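Local structure of 3-alpha-hydroxysteroid dehydrogenase (Pseudomonas sp., 2DKN) at residues 162-167 against 178-183; 224-229 against 233-238; 11-16 against 67-72; 126-131 against 157-162. The protein catalyses the NAD-dependent, reversible oxidation of the 3-alpha-hydroxyl group of steroids as a Rossmann-fold member of the short-chain dehydrogenases. All coordinates share one frame; numbering follows the deposited sequence.

All four contacts are buried, and all four meet across their segments through apolar packing; their surroundings differ. Interactions 1 and 4 use helix 149-166 and share Cys162: interaction 4 packs one flank of it against helix 126-133, while interaction 1 packs it against strand 177-183 of the central sheet. Interaction 2, where helix 217-228 meets the loop before strand 239-242, adjoins the same strand: a probable hydrogen bond from Gly237 N to Leu178 O joins it to interaction 1. Interaction 3 sits at the coenzyme pyrophosphate, where Ile13 N and Ser11 OG donate to the phosphates beside the apolar contact. Interactions 1, 3 and 4 touch NADH; interactions 1, 2 and 4 border the second subunit.

Interaction 1 of 4, residues 162-167 against 178-183. With NAI (1,4-dihydronicotinamide adenine dinucleotide), chain C.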
# COMPACT_ATOMS: atom_id res chain seq x y z
N CYS A 162 1.02 0.13 13.90
CA CYS A 162 0.91 1.39 14.65
C CYS A 162 2.26 1.96 15.04
O CYS A 162 2.47 3.18 15.00
CB CYS A 162 0.09 1.20 15.93
SG CYS A 162 -1.70 1.14 15.62
N LEU A 163 3.15 1.08 15.47
CA LEU A 163 4.51 1.45 15.85
C LEU A 163 5.22 2.18 14.70
O LEU A 163 5.79 3.27 14.90
CB LEU A 163 5.30 0.20 16.29
CG LEU A 163 6.79 0.43 16.58
CD1 LEU A 163 6.93 1.36 17.77
CD2 LEU A 163 7.57 -0.89 16.78
N ALA A 164 5.17 1.61 13.50
CA ALA A 164 5.79 2.21 12.32
C ALA A 164 5.24 3.63 12.09
O ALA A 164 5.99 4.58 11.85
CB ALA A 164 5.55 1.35 11.09
N ARG A 165 3.93 3.77 12.20
CA ARG A 165 3.28 5.05 11.95
C ARG A 165 3.54 6.05 13.08
O ARG A 165 3.76 7.24 12.84
CB ARG A 165 1.80 4.83 11.72
CG ARG A 165 1.53 4.13 10.38
CD ARG A 165 0.09 3.65 10.28
NE ARG A 165 -0.87 4.72 10.06
CZ ARG A 165 -1.01 5.39 8.91
NH1 ARG A 165 -0.19 5.15 7.89
NH2 ARG A 165 -1.92 6.36 8.80
N ARG A 166 3.53 5.55 14.32
CA ARG A 166 3.74 6.43 15.47
C ARG A 166 5.12 7.08 15.44
O ARG A 166 5.28 8.24 15.85
CB ARG A 166 3.55 5.67 16.78
CG ARG A 166 3.55 6.57 18.00
CD ARG A 166 3.65 5.74 19.28
NE ARG A 166 4.98 5.15 19.43
CZ ARG A 166 5.27 4.21 20.32
NH1 ARG A 166 4.32 3.72 21.12
NH2 ARG A 166 6.50 3.73 20.41
N ASN A 167 6.11 6.33 14.97
CA ASN A 167 7.52 6.77 15.00
C ASN A 167 7.97 7.44 13.68
O ASN A 167 9.17 7.57 13.41
CB ASN A 167 8.42 5.57 15.30
CG ASN A 167 8.27 5.04 16.74
OD1 ASN A 167 8.85 3.99 17.07
ND2 ASN A 167 7.51 5.74 17.59
N LEU A 178 10.39 4.54 6.53
CA LEU A 178 9.91 3.31 7.17
C LEU A 178 8.46 3.09 6.77
O LEU A 178 7.60 3.96 7.02
CB LEU A 178 10.00 3.43 8.70
CG LEU A 178 9.35 2.29 9.47
CD1 LEU A 178 10.03 0.94 9.18
CD2 LEU A 178 9.37 2.60 10.98
N ASN A 179 8.19 1.94 6.17
CA ASN A 179 6.86 1.62 5.67
C ASN A 179 6.48 0.21 6.09
O ASN A 179 7.32 -0.55 6.55
CB ASN A 179 6.84 1.75 4.15
CG ASN A 179 7.02 3.19 3.70
OD1 ASN A 179 6.12 4.02 3.85
ND2 ASN A 179 8.18 3.51 3.19
N VAL A 180 5.21 -0.12 5.95
CA VAL A 180 4.72 -1.48 6.26
C VAL A 180 4.08 -2.08 5.02
O VAL A 180 3.36 -1.39 4.30
CB VAL A 180 3.64 -1.41 7.35
CG1 VAL A 180 3.09 -2.82 7.68
CG2 VAL A 180 4.18 -0.72 8.61
N VAL A 181 4.38 -3.35 4.75
CA VAL A 181 3.65 -4.11 3.74
C VAL A 181 2.70 -5.04 4.48
O VAL A 181 3.10 -5.71 5.44
CB VAL A 181 4.62 -4.88 2.80
CG1 VAL A 181 3.91 -5.88 1.97
CG2 VAL A 181 5.34 -3.86 1.88
N ALA A 182 1.45 -5.06 4.06
CA ALA A 182 0.43 -5.87 4.72
C ALA A 182 -0.11 -6.93 3.76
O ALA A 182 -1.04 -6.66 2.97
CB ALA A 182 -0.69 -4.98 5.28
N PRO A 183 0.48 -8.12 3.79
CA PRO A 183 0.02 -9.19 2.90
C PRO A 183 -1.32 -9.76 3.36
O PRO A 183 -1.65 -9.71 4.54
CB PRO A 183 1.12 -10.27 3.03
CG PRO A 183 2.27 -9.61 3.74
CD PRO A 183 1.66 -8.51 4.59
PA NAI C . 7.53 -18.44 6.77
O1A NAI C . 7.28 -19.27 7.96
O2A NAI C . 7.74 -19.13 5.48
O5B NAI C . 8.80 -17.50 7.03
C5B NAI C . 8.98 -16.84 8.25
C4B NAI C . 10.45 -16.95 8.62
O4B NAI C . 10.57 -16.27 9.86
C3B NAI C . 10.90 -18.39 8.83
O3B NAI C . 12.13 -18.64 8.17
C2B NAI C . 11.12 -18.43 10.33
O2B NAI C . 12.11 -19.34 10.75
C1B NAI C . 11.46 -16.97 10.66
N9A NAI C . 11.22 -16.82 12.11
C8A NAI C . 10.06 -17.11 12.80
N7A NAI C . 10.32 -16.91 14.12
C5A NAI C . 11.63 -16.54 14.27
C6A NAI C . 12.43 -16.23 15.37
N6A NAI C . 12.02 -16.42 16.65
N1A NAI C . 13.75 -15.88 15.16
C2A NAI C . 14.28 -15.83 13.89
N3A NAI C . 13.50 -16.13 12.80
C4A NAI C . 12.19 -16.49 12.99
O3 NAI C . 6.29 -17.42 6.73
PN NAI C . 6.03 -16.20 5.72
O1N NAI C . 7.15 -15.97 4.80
O2N NAI C . 4.69 -16.44 5.14
O5D NAI C . 5.92 -14.99 6.77
C5D NAI C . 6.74 -13.84 6.66
C4D NAI C . 5.99 -12.70 7.34
O4D NAI C . 4.79 -12.47 6.59
C3D NAI C . 5.55 -13.03 8.76
O3D NAI C . 5.72 -11.85 9.54
C2D NAI C . 4.05 -13.28 8.62
O2D NAI C . 3.36 -12.92 9.78
C1D NAI C . 3.70 -12.33 7.47
N1N NAI C . 2.42 -12.69 6.79
C2N NAI C . 2.30 -13.90 6.17
C3N NAI C . 1.11 -14.22 5.53
C7N NAI C . 0.99 -15.53 4.79
O7N NAI C . -0.28 -15.83 4.31
N7N NAI C . 2.04 -16.34 4.60
C4N NAI C . 0.04 -13.30 5.51
C5N NAI C . 0.21 -12.04 6.12
C6N NAI C . 1.41 -11.76 6.76
O HOH W 1 7.29 5.61 9.54
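Ala164 meets Leu178 and Val180 through saturated carbons, and the flat group here is the coenzyme's dihydronicotinamide ring at the far end of strand 178-183. The pyrrolidine of Pro183 lies over one face of it, with CB 3.7 Å from C5N of NADH and CG 3.8 Å from C6N. A rigid, aliphatic proline suits a flat ring; a glycine here would probably leave that face without its covering carbons and let the nicotinamide shift. At the strand's other end, Ala164 CB lies 3.5 Å from Val180 CG2 and 4.0 Å from Leu178 CD2. With CG anti to the backbone N (chi1 172°), Leu178 sends CD2 to the helix, 3.8 Å from Ala164 CA. Alanine's small side chain permits this close approach of helix and strand. Beside it a water donates to both backbone carbonyls, 2.8 Å to Ala164 O and 3.0 Å to Leu178 O. Arg165 forms a salt bridge with Asp247 of the second subunit. This is the packing of a parallel Rossmann-type sheet: between strands 108-112 and 239-242, strand 177-183 turns Leu178 and Val180 to helix 149-166 and Val181 to helix 217-228 on the other face, and its end carries Pro183 to the coenzyme.

Interaction 2 of 4, residues 224-229 against 233-238; sequences IAFLLG and SFIHGS
Phe226 and Leu227, neighbours on helix 217-228, both reach Ile235 in the loop that leads into strand 239-242, the last strand of this Rossmann-type sheet. Earlier on the helix, Ile224 turns to the sheet and packs on Val181 of strand 177-183. Phe226 comes next, its ring carried out with CG anti to the backbone N (chi1 166°). Its CE1 meets Ile235 CD1 at 3.6 Å, and CZ lies 3.8 Å from that same methyl, the two side chains crossing at about a right angle. The ring also stacks on Phe226 of the second subunit, so an aromatic here serves both the loop and the dimer. Leu227 follows, touching Asn179 and Val181 of strand 177-183 as well as the loop. Gly229 ends the helix, and its O stays 4.2 Å from Ser233 N, where the chain has turned back; Ser233 OG bonds to Glu219 of the second subunit. Ile235 is well suited to its place because its beta branch gives two separate arms. With CG1 anti to the carbonyl carbon (chi1 -60°), the long arm goes to Phe226, while the short one, CG2, rests 3.8 Å from Leu227 CD2.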
# COMPACT_ATOMS: atom_id res chain seq x y z
N ILE A 224 7.93 -5.10 -1.35
CA ILE A 224 8.94 -4.69 -0.37
C ILE A 224 10.14 -4.03 -1.05
O ILE A 224 10.63 -2.98 -0.59
CB ILE A 224 9.41 -5.89 0.47
CG1 ILE A 224 8.23 -6.47 1.27
CG2 ILE A 224 10.58 -5.49 1.40
CD1 ILE A 224 8.57 -7.85 1.92
N ALA A 225 10.63 -4.64 -2.13
CA ALA A 225 11.79 -4.10 -2.84
C ALA A 225 11.49 -2.70 -3.37
O ALA A 225 12.35 -1.81 -3.34
CB ALA A 225 12.18 -5.01 -4.00
N PHE A 226 10.27 -2.51 -3.86
CA PHE A 226 9.87 -1.18 -4.32
C PHE A 226 9.97 -0.15 -3.19
O PHE A 226 10.52 0.94 -3.39
CB PHE A 226 8.46 -1.17 -4.93
CG PHE A 226 7.90 0.22 -5.10
CD1 PHE A 226 6.86 0.66 -4.27
CD2 PHE A 226 8.39 1.07 -6.10
CE1 PHE A 226 6.31 1.95 -4.41
CE2 PHE A 226 7.84 2.37 -6.25
CZ PHE A 226 6.81 2.80 -5.39
N LEU A 227 9.41 -0.48 -2.03
CA LEU A 227 9.40 0.45 -0.90
C LEU A 227 10.80 0.71 -0.36
O LEU A 227 11.06 1.77 0.20
CB LEU A 227 8.45 -0.02 0.21
CG LEU A 227 6.96 -0.04 -0.18
CD1 LEU A 227 6.18 -0.73 0.91
CD2 LEU A 227 6.45 1.39 -0.37
N LEU A 228 11.70 -0.25 -0.55
CA LEU A 228 13.10 -0.07 -0.13
C LEU A 228 13.88 0.90 -0.99
O LEU A 228 14.87 1.54 -0.52
CB LEU A 228 13.82 -1.42 -0.19
CG LEU A 228 14.25 -2.21 1.04
CD1 LEU A 228 13.66 -1.82 2.39
CD2 LEU A 228 14.27 -3.72 0.79
N GLY A 229 13.46 0.95 -2.25
CA GLY A 229 14.22 1.63 -3.31
C GLY A 229 13.95 3.10 -3.54
O GLY A 229 13.04 3.66 -2.93
N SER A 233 10.89 7.31 -2.93
CA SER A 233 11.58 8.33 -2.14
C SER A 233 10.68 9.25 -1.30
O SER A 233 11.16 9.87 -0.33
CB SER A 233 12.50 9.16 -3.05
OG SER A 233 11.74 9.66 -4.13
N PHE A 234 9.40 9.37 -1.66
CA PHE A 234 8.47 10.20 -0.87
C PHE A 234 7.41 9.38 -0.15
O PHE A 234 6.45 9.93 0.36
CB PHE A 234 7.81 11.30 -1.72
CG PHE A 234 7.35 12.50 -0.92
CD1 PHE A 234 6.01 12.85 -0.86
CD2 PHE A 234 8.26 13.27 -0.20
CE1 PHE A 234 5.59 13.98 -0.11
CE2 PHE A 234 7.85 14.37 0.56
CZ PHE A 234 6.52 14.72 0.59
N ILE A 235 7.59 8.07 -0.10
CA ILE A 235 6.66 7.19 0.57
C ILE A 235 7.22 6.86 1.97
O ILE A 235 8.30 6.25 2.11
CB ILE A 235 6.43 5.89 -0.24
CG1 ILE A 235 5.85 6.22 -1.62
CG2 ILE A 235 5.44 4.95 0.53
CD1 ILE A 235 5.67 5.00 -2.52
N HIS A 236 6.51 7.27 3.03
CA HIS A 236 7.02 7.10 4.37
C HIS A 236 5.83 6.97 5.34
O HIS A 236 4.85 7.70 5.20
CB HIS A 236 7.91 8.30 4.71
CG HIS A 236 8.48 8.29 6.10
ND1 HIS A 236 9.12 7.19 6.64
CD2 HIS A 236 8.53 9.25 7.05
CE1 HIS A 236 9.54 7.48 7.86
NE2 HIS A 236 9.19 8.72 8.14
N GLY A 237 5.91 6.02 6.27
CA GLY A 237 4.80 5.75 7.21
C GLY A 237 3.57 5.14 6.56
O GLY A 237 2.54 5.01 7.21
N SER A 238 3.68 4.74 5.28
CA SER A 238 2.54 4.16 4.58
C SER A 238 2.39 2.68 4.87
O SER A 238 3.36 1.97 5.16
CB SER A 238 2.64 4.33 3.06
OG SER A 238 2.48 5.68 2.65

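Interaction 3 of 4, residues 11-16 against 67-72; sequences SGIGAA and VCCAGV. With NAI (1,4-dihydronicotinamide adenine dinucleotide), chain C.
Ile13 reaches Cys69 with the root of its side chain and the coenzyme with its tip. Its CB lies 3.8 Å from Cys69 SG, and the CG2 branch touches the same sulfur. The other branch leaves with CG1 anti to the carbonyl carbon (chi1 -61°) and passes O1N of the NADH pyrophosphate, ending with CD1 3.4 Å from O4D of the nicotinamide ribose. Cutting this side chain back to an alanine is likely to strip the apolar cover from that ribose and open a gap beside the cysteine sulfur. The backbone of Ile13 serves the phosphate as well: its N donates to O1N at 2.8 Å with an N-H...O angle of 159°. Ser11 OG donates to O2A over 2.6 Å, and the nearby helix N-terminus is likely to favour the negative charge. This is the glycine-rich turn of short-chain dehydrogenases. Gly12 has positive phi, and a CB on it would collide with O1N; Gly14 lets Cys69 SG come within 3.6 Å of its N. Cys69 SG also packs 3.6 Å from C5D of the coenzyme, while its O accepts a weak bond from O3D. Thr7 OG1 bonds to the N atoms of Cys69 and Ala70, tying down the loop that follows strand 65-68. That strand runs between strands 3-7 and 108-112, and helix 217-228 closes over both segments, Val220 on Ile13 and Ile224 on Val67.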
# COMPACT_ATOMS: atom_id res chain seq x y z
N SER A 11 12.94 -18.67 4.68
CA SER A 11 11.67 -19.25 4.21
C SER A 11 10.75 -18.19 3.62
O SER A 11 10.90 -17.01 3.90
CB SER A 11 10.96 -19.97 5.37
OG SER A 11 9.79 -20.67 4.96
N GLY A 12 9.73 -18.67 2.91
CA GLY A 12 8.62 -17.82 2.46
C GLY A 12 8.98 -16.50 1.84
O GLY A 12 9.80 -16.45 0.92
N ILE A 13 8.34 -15.43 2.32
CA ILE A 13 8.51 -14.07 1.79
C ILE A 13 9.96 -13.58 1.91
O ILE A 13 10.51 -13.01 0.98
CB ILE A 13 7.57 -13.05 2.48
CG1 ILE A 13 6.11 -13.45 2.25
CG2 ILE A 13 7.85 -11.61 1.99
CD1 ILE A 13 5.13 -12.74 3.17
N GLY A 14 10.58 -13.82 3.07
CA GLY A 14 11.95 -13.39 3.30
C GLY A 14 12.94 -14.05 2.36
O GLY A 14 13.89 -13.42 1.87
N ALA A 15 12.73 -15.35 2.12
CA ALA A 15 13.56 -16.12 1.20
C ALA A 15 13.38 -15.59 -0.22
O ALA A 15 14.35 -15.44 -0.97
CB ALA A 15 13.16 -17.59 1.25
N ALA A 16 12.15 -15.27 -0.58
CA ALA A 16 11.87 -14.77 -1.92
C ALA A 16 12.56 -13.41 -2.12
O ALA A 16 13.12 -13.13 -3.19
CB ALA A 16 10.36 -14.66 -2.15
N VAL A 67 14.62 -5.22 6.42
CA VAL A 67 13.26 -5.76 6.26
C VAL A 67 12.99 -6.75 7.41
O VAL A 67 13.73 -7.74 7.57
CB VAL A 67 13.08 -6.47 4.91
CG1 VAL A 67 11.63 -7.09 4.81
CG2 VAL A 67 13.37 -5.46 3.77
N CYS A 68 12.00 -6.41 8.24
CA CYS A 68 11.61 -7.24 9.38
C CYS A 68 10.48 -8.15 8.95
O CYS A 68 9.29 -7.79 8.99
CB CYS A 68 11.26 -6.38 10.59
SG CYS A 68 12.68 -5.43 11.16
N CYS A 69 10.87 -9.34 8.51
CA CYS A 69 9.92 -10.29 7.92
C CYS A 69 9.72 -11.54 8.81
O CYS A 69 8.72 -12.25 8.67
CB CYS A 69 10.41 -10.66 6.52
SG CYS A 69 9.25 -11.57 5.54
N ALA A 70 10.63 -11.80 9.75
CA ALA A 70 10.45 -12.94 10.67
C ALA A 70 9.10 -12.83 11.38
O ALA A 70 8.74 -11.78 11.90
CB ALA A 70 11.59 -13.04 11.70
N GLY A 71 8.34 -13.91 11.40
CA GLY A 71 7.10 -13.90 12.14
C GLY A 71 6.53 -15.29 12.27
O GLY A 71 6.96 -16.22 11.56
N VAL A 72 5.56 -15.42 13.17
CA VAL A 72 4.91 -16.69 13.38
C VAL A 72 3.41 -16.46 13.30
O VAL A 72 2.91 -15.33 13.53
CB VAL A 72 5.30 -17.34 14.74
CG1 VAL A 72 6.78 -17.76 14.71
CG2 VAL A 72 5.00 -16.39 15.91
PA NAI C . 7.53 -18.44 6.77
O1A NAI C . 7.28 -19.27 7.96
O2A NAI C . 7.74 -19.13 5.48
O5B NAI C . 8.80 -17.50 7.03
C5B NAI C . 8.98 -16.84 8.25
C4B NAI C . 10.45 -16.95 8.62
O4B NAI C . 10.57 -16.27 9.86
C3B NAI C . 10.90 -18.39 8.83
O3B NAI C . 12.13 -18.64 8.17
C2B NAI C . 11.12 -18.43 10.33
O2B NAI C . 12.11 -19.34 10.75
C1B NAI C . 11.46 -16.97 10.66
N9A NAI C . 11.22 -16.82 12.11
C8A NAI C . 10.06 -17.11 12.80
N7A NAI C . 10.32 -16.91 14.12
C5A NAI C . 11.63 -16.54 14.27
C6A NAI C . 12.43 -16.23 15.37
N6A NAI C . 12.02 -16.42 16.65
N1A NAI C . 13.75 -15.88 15.16
C2A NAI C . 14.28 -15.83 13.89
N3A NAI C . 13.50 -16.13 12.80
C4A NAI C . 12.19 -16.49 12.99
O3 NAI C . 6.29 -17.42 6.73
PN NAI C . 6.03 -16.20 5.72
O1N NAI C . 7.15 -15.97 4.80
O2N NAI C . 4.69 -16.44 5.14
O5D NAI C . 5.92 -14.99 6.77
C5D NAI C . 6.74 -13.84 6.66
C4D NAI C . 5.99 -12.70 7.34
O4D NAI C . 4.79 -12.47 6.59
C3D NAI C . 5.55 -13.03 8.76
O3D NAI C . 5.72 -11.85 9.54
C2D NAI C . 4.05 -13.28 8.62
O2D NAI C . 3.36 -12.92 9.78
C1D NAI C . 3.70 -12.33 7.47
N1N NAI C . 2.42 -12.69 6.79
C2N NAI C . 2.30 -13.90 6.17
C3N NAI C . 1.11 -14.22 5.53
C7N NAI C . 0.99 -15.53 4.79
O7N NAI C . -0.28 -15.83 4.31
N7N NAI C . 2.04 -16.34 4.60
C4N NAI C . 0.04 -13.30 5.51
C5N NAI C . 0.21 -12.04 6.12
C6N NAI C . 1.41 -11.76 6.76

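Interaction 4 of 4, residues 126-131 against 157-162; sequences PMVEAM and KYAVTC. With NAI (1,4-dihydronicotinamide adenine dinucleotide), chain C.
Val128 and Ala159 bring two helices together, their CA atoms 5.5 Å apart. The axes of segments 126-131 and 157-162 approach to 9.2 Å and run in broadly the same direction, crossing at -36°. Ala159 suits this spot because its single methyl lets the other helix settle close: Met131 CB sits 3.8 Å from Ala159 CB, and with CG anti to the carbonyl carbon (chi1 -80°) and the chain extended at chi2, Met131 SD comes within 3.9 Å of the same methyl. Val128 works on the other flank. Its CG1 comes to the edge of the Tyr158 ring, near the ring plane and 3.6 Å from CD2, with the two side chains crossing at about a right angle. The Tyr158 ring also meets Phe255 of the second subunit, so the residue spans this packing and the dimer. Within the helix, Thr161 OG1 donates to Lys157 O at 2.8 Å, tilted from the carbonyl plane, while Thr161 N reaches that oxygen from the opposite face. Lys157 turns away from helix 126-133, and its long chain carries NZ to the nicotinamide ribose, donating to O3D of NADH at 2.8 Å and weakly to O2D; Val112 O is a further partner. With Tyr153, which also bonds to the coenzyme, this lysine forms the Tyr-x-x-x-Lys motif that marks the active-site helix of short-chain dehydrogenases.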
# COMPACT_ATOMS: atom_id res chain seq x y z
N PRO A 126 -6.07 -5.48 25.12
CA PRO A 126 -5.13 -4.95 26.11
C PRO A 126 -3.66 -5.14 25.76
O PRO A 126 -2.83 -4.26 26.01
CB PRO A 126 -5.50 -5.71 27.39
CG PRO A 126 -7.00 -5.96 27.22
CD PRO A 126 -7.10 -6.34 25.74
N MET A 127 -3.33 -6.29 25.17
CA MET A 127 -1.93 -6.58 24.86
C MET A 127 -1.33 -5.54 23.92
O MET A 127 -0.12 -5.28 23.98
CB MET A 127 -1.80 -7.98 24.27
CG MET A 127 -2.54 -8.14 22.97
SD MET A 127 -2.18 -9.73 22.18
CE MET A 127 -3.63 -10.66 22.67
N VAL A 128 -2.17 -4.93 23.08
CA VAL A 128 -1.72 -3.88 22.17
C VAL A 128 -1.12 -2.68 22.90
O VAL A 128 -0.06 -2.18 22.54
CB VAL A 128 -2.86 -3.43 21.21
CG1 VAL A 128 -2.49 -2.14 20.48
CG2 VAL A 128 -3.14 -4.55 20.25
N GLU A 129 -1.78 -2.22 23.95
CA GLU A 129 -1.26 -1.12 24.75
C GLU A 129 0.11 -1.44 25.36
O GLU A 129 1.02 -0.62 25.39
CB GLU A 129 -2.25 -0.79 25.86
CG GLU A 129 -3.60 -0.31 25.34
CD GLU A 129 -4.55 -0.01 26.50
OE1 GLU A 129 -4.03 0.17 27.62
OE2 GLU A 129 -5.79 0.02 26.29
N ALA A 130 0.26 -2.67 25.85
CA ALA A 130 1.52 -3.09 26.45
C ALA A 130 2.63 -3.17 25.42
O ALA A 130 3.77 -2.83 25.68
CB ALA A 130 1.33 -4.43 27.15
N MET A 131 2.29 -3.67 24.23
CA MET A 131 3.25 -3.66 23.13
C MET A 131 3.72 -2.26 22.82
O MET A 131 4.91 -2.01 22.75
CB MET A 131 2.67 -4.35 21.90
CG MET A 131 2.77 -5.86 22.01
SD MET A 131 2.17 -6.79 20.60
CE MET A 131 0.49 -7.15 21.10
N LYS A 157 0.25 -7.75 15.03
CA LYS A 157 0.35 -7.16 13.70
C LYS A 157 -0.23 -5.75 13.71
O LYS A 157 0.34 -4.82 13.12
CB LYS A 157 -0.31 -8.07 12.64
CG LYS A 157 0.47 -9.34 12.41
CD LYS A 157 1.87 -9.05 11.87
CE LYS A 157 2.55 -10.32 11.36
NZ LYS A 157 3.91 -10.01 10.74
N TYR A 158 -1.34 -5.57 14.43
CA TYR A 158 -1.89 -4.24 14.64
C TYR A 158 -0.86 -3.33 15.32
O TYR A 158 -0.55 -2.24 14.82
CB TYR A 158 -3.20 -4.27 15.44
CG TYR A 158 -3.70 -2.88 15.76
CD1 TYR A 158 -4.49 -2.19 14.84
CD2 TYR A 158 -3.36 -2.24 16.94
CE1 TYR A 158 -4.93 -0.90 15.10
CE2 TYR A 158 -3.79 -0.94 17.21
CZ TYR A 158 -4.57 -0.27 16.28
OH TYR A 158 -5.02 1.02 16.51
N ALA A 159 -0.34 -3.77 16.46
CA ALA A 159 0.60 -2.98 17.23
C ALA A 159 1.84 -2.59 16.43
O ALA A 159 2.27 -1.43 16.49
CB ALA A 159 0.99 -3.72 18.53
N VAL A 160 2.43 -3.54 15.71
CA VAL A 160 3.69 -3.26 15.02
C VAL A 160 3.43 -2.30 13.85
O VAL A 160 4.30 -1.50 13.48
CB VAL A 160 4.38 -4.58 14.55
CG1 VAL A 160 3.74 -5.12 13.23
CG2 VAL A 160 5.88 -4.40 14.42
N THR A 161 2.23 -2.36 13.26
CA THR A 161 1.85 -1.40 12.20
C THR A 161 1.70 0.01 12.76
O THR A 161 2.24 0.98 12.18
CB THR A 161 0.58 -1.90 11.42
OG1 THR A 161 0.85 -3.21 10.90
CG2 THR A 161 0.25 -0.98 10.24
N CYS A 162 1.02 0.13 13.90
CA CYS A 162 0.91 1.39 14.65
C CYS A 162 2.26 1.96 15.04
O CYS A 162 2.47 3.18 15.00
CB CYS A 162 0.09 1.20 15.93
SG CYS A 162 -1.70 1.14 15.62
PA NAI C . 7.53 -18.44 6.77
O1A NAI C . 7.28 -19.27 7.96
O2A NAI C . 7.74 -19.13 5.48
O5B NAI C . 8.80 -17.50 7.03
C5B NAI C . 8.98 -16.84 8.25
C4B NAI C . 10.45 -16.95 8.62
O4B NAI C . 10.57 -16.27 9.86
C3B NAI C . 10.90 -18.39 8.83
O3B NAI C . 12.13 -18.64 8.17
C2B NAI C . 11.12 -18.43 10.33
O2B NAI C . 12.11 -19.34 10.75
C1B NAI C . 11.46 -16.97 10.66
N9A NAI C . 11.22 -16.82 12.11
C8A NAI C . 10.06 -17.11 12.80
N7A NAI C . 10.32 -16.91 14.12
C5A NAI C . 11.63 -16.54 14.27
C6A NAI C . 12.43 -16.23 15.37
N6A NAI C . 12.02 -16.42 16.65
N1A NAI C . 13.75 -15.88 15.16
C2A NAI C . 14.28 -15.83 13.89
N3A NAI C . 13.50 -16.13 12.80
C4A NAI C . 12.19 -16.49 12.99
O3 NAI C . 6.29 -17.42 6.73
PN NAI C . 6.03 -16.20 5.72
O1N NAI C . 7.15 -15.97 4.80
O2N NAI C . 4.69 -16.44 5.14
O5D NAI C . 5.92 -14.99 6.77
C5D NAI C . 6.74 -13.84 6.66
C4D NAI C . 5.99 -12.70 7.34
O4D NAI C . 4.79 -12.47 6.59
C3D NAI C . 5.55 -13.03 8.76
O3D NAI C . 5.72 -11.85 9.54
C2D NAI C . 4.05 -13.28 8.62
O2D NAI C . 3.36 -12.92 9.78
C1D NAI C . 3.70 -12.33 7.47
N1N NAI C . 2.42 -12.69 6.79
C2N NAI C . 2.30 -13.90 6.17
C3N NAI C . 1.11 -14.22 5.53
C7N NAI C . 0.99 -15.53 4.79
O7N NAI C . -0.28 -15.83 4.31
N7N NAI C . 2.04 -16.34 4.60
C4N NAI C . 0.04 -13.30 5.51
C5N NAI C . 0.21 -12.04 6.12
C6N NAI C . 1.41 -11.76 6.76